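Local coordinates for putative extracellular solute-binding protein (Bordetella bronchiseptica, PDB 4P56), which binds mandelate and probably delivers it in the periplasm to a TRAP-type membrane transporter, at residues A[293-296]-A[297-301]. Sequence-based numbering, arbitrary orientation.
Sequences VKAD and DALIE
The D296 carboxylate has the A298 CB methyl off one face, 3.7 Å from OD1, and the L299 CB methylene off the other, also beside OD1. That same oxygen accepts from L299 N at 3.0 Å, the N-H approaching nearly along the CG-OD1 bond, while the other oxygen, OD2, is directed away from the helix. What swings the group over the helix start is chi1 of 68°, which puts CG between the backbone N and the carbonyl carbon. The flat peptide carbonyl of D296 works beside it: its O takes I300 N at 3.1 Å in an almost straight bond (177°), and I300 CG1 packs 3.5 Å from that same oxygen. A water donates to both A295 O and D297 OD1, tying the loop to the first residue of the helix. On the side facing strand 225-228, A295 CB touches L299 CD2 and I300 CG1, each at 3.8 Å, and A295 and L299 also rest on T227 and F229. D296 is thus a classic N-cap, its side chain taking up an amide of the first turn; A295 and D296 form a short strand-to-helix connection leading from edge strand 291-294 of the six-stranded mixed sheet into helix 297-307.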
ATOM      1  N   VAL A 293     -19.789  -9.278  -5.787  1.00 18.81           N
ATOM      2  CA  VAL A 293     -20.738  -8.837  -4.769  1.00 19.30           C
ATOM      3  C   VAL A 293     -20.418  -7.412  -4.351  1.00 18.70           C
ATOM      4  O   VAL A 293     -19.244  -7.042  -4.239  1.00 17.45           O
ATOM      5  CB  VAL A 293     -20.682  -9.778  -3.538  1.00 19.15           C
ATOM      6  CG1 VAL A 293     -21.600  -9.297  -2.421  1.00 20.45           C
ATOM      7  CG2 VAL A 293     -21.049 -11.178  -3.946  1.00 20.28           C
ATOM      8  N   LYS A 294     -21.457  -6.601  -4.163  1.00 19.78           N
ATOM      9  CA  LYS A 294     -21.309  -5.324  -3.468  1.00 19.57           C
ATOM     10  C   LYS A 294     -21.784  -5.550  -2.044  1.00 21.46           C
ATOM     11  O   LYS A 294     -22.928  -5.928  -1.822  1.00 21.33           O
ATOM     12  CB  LYS A 294     -22.126  -4.216  -4.120  1.00 25.13           C
ATOM     13  CG  LYS A 294     -22.001  -2.861  -3.408  1.00 29.42           C
ATOM     14  CD  LYS A 294     -22.581  -1.732  -4.271  1.00 35.20           C
ATOM     15  CE  LYS A 294     -22.470  -0.353  -3.622  1.00 43.71           C
ATOM     16  NZ  LYS A 294     -23.531  -0.081  -2.603  1.00 45.69           N
ATOM     17  N   ALA A 295     -20.908  -5.311  -1.076  1.00 20.98           N
ATOM     18  CA  ALA A 295     -21.257  -5.530   0.322  1.00 18.89           C
ATOM     19  C   ALA A 295     -22.566  -4.830   0.625  1.00 20.88           C
ATOM     20  O   ALA A 295     -22.701  -3.646   0.357  1.00 21.45           O
ATOM     21  CB  ALA A 295     -20.154  -4.985   1.237  1.00 17.55           C
ATOM     22  N   ASP A 296     -23.535  -5.538   1.187  1.00 25.62           N
ATOM     23  CA  ASP A 296     -24.811  -4.876   1.500  1.00 25.25           C
ATOM     24  C   ASP A 296     -24.677  -4.158   2.832  1.00 25.46           C
ATOM     25  O   ASP A 296     -23.654  -4.309   3.501  1.00 24.16           O
ATOM     26  CB  ASP A 296     -26.001  -5.839   1.448  1.00 29.76           C
ATOM     27  CG  ASP A 296     -25.982  -6.883   2.551  1.00 31.77           C
ATOM     28  OD1 ASP A 296     -25.236  -6.743   3.528  1.00 27.54           O
ATOM     29  OD2 ASP A 296     -26.759  -7.848   2.447  1.00 35.63           O
ATOM     30  N   ASP A 297     -25.666  -3.345   3.195  1.00 27.05           N
ATOM     31  CA  ASP A 297     -25.536  -2.482   4.366  1.00 27.66           C
ATOM     32  C   ASP A 297     -25.288  -3.278   5.641  1.00 28.56           C
ATOM     33  O   ASP A 297     -24.597  -2.801   6.538  1.00 26.44           O
ATOM     34  CB  ASP A 297     -26.767  -1.580   4.542  1.00 33.62           C
ATOM     35  CG  ASP A 297     -26.898  -0.540   3.440  1.00 36.77           C
ATOM     36  OD1 ASP A 297     -25.880  -0.221   2.793  1.00 35.90           O
ATOM     37  OD2 ASP A 297     -28.014  -0.037   3.219  1.00 45.46           O
ATOM     38  N   ALA A 298     -25.863  -4.482   5.735  1.00 28.01           N
ATOM     39  CA  ALA A 298     -25.707  -5.297   6.948  1.00 28.18           C
ATOM     40  C   ALA A 298     -24.259  -5.776   7.086  1.00 25.40           C
ATOM     41  O   ALA A 298     -23.672  -5.735   8.170  1.00 24.93           O
ATOM     42  CB  ALA A 298     -26.673  -6.488   6.934  1.00 30.13           C
ATOM     43  N   LEU A 299     -23.673  -6.213   5.981  1.00 23.79           N
ATOM     44  CA  LEU A 299     -22.292  -6.692   6.027  1.00 21.51           C
ATOM     45  C   LEU A 299     -21.315  -5.583   6.387  1.00 28.60           C
ATOM     46  O   LEU A 299     -20.421  -5.782   7.200  1.00 19.14           O
ATOM     47  CB  LEU A 299     -21.920  -7.314   4.695  1.00 20.51           C
ATOM     48  CG  LEU A 299     -20.468  -7.720   4.520  1.00 18.45           C
ATOM     49  CD1 LEU A 299     -20.038  -8.705   5.588  1.00 20.90           C
ATOM     50  CD2 LEU A 299     -20.326  -8.325   3.119  1.00 24.16           C
ATOM     51  N   ILE A 300     -21.486  -4.424   5.764  1.00 20.29           N
ATOM     52  CA  ILE A 300     -20.695  -3.250   6.075  1.00 19.54           C
ATOM     53  C   ILE A 300     -20.801  -2.933   7.568  1.00 20.37           C
ATOM     54  O   ILE A 300     -19.790  -2.763   8.246  1.00 19.26           O
ATOM     55  CB  ILE A 300     -21.178  -2.035   5.238  1.00 21.98           C
ATOM     56  CG1 ILE A 300     -20.812  -2.218   3.748  1.00 19.58           C
ATOM     57  CG2 ILE A 300     -20.592  -0.720   5.766  1.00 24.32           C
ATOM     58  CD1 ILE A 300     -21.585  -1.273   2.820  1.00 21.13           C
ATOM     59  N   GLU A 301     -22.020  -2.899   8.102  1.00 22.56           N
ATOM     60  CA  GLU A 301     -22.181  -2.536   9.509  1.00 23.74           C
ATOM     61  C   GLU A 301     -21.553  -3.565  10.439  1.00 25.20           C
ATOM     62  O   GLU A 301     -20.955  -3.203  11.461  1.00 22.73           O
ATOM     63  CB  GLU A 301     -23.658  -2.302   9.849  1.00 33.25           C
ATOM     64  CG  GLU A 301     -24.143  -0.948   9.362  1.00 41.43           C
ATOM     65  CD  GLU A 301     -23.242   0.182   9.865  1.00 50.85           C
ATOM     66  OE1 GLU A 301     -23.021   0.254  11.101  1.00 46.90           O
ATOM     67  OE2 GLU A 301     -22.742   0.972   9.024  1.00 50.68           O
TER
HETATM   68  O   HOH W   1     -24.381  -1.558   0.723  1.00 30.69           O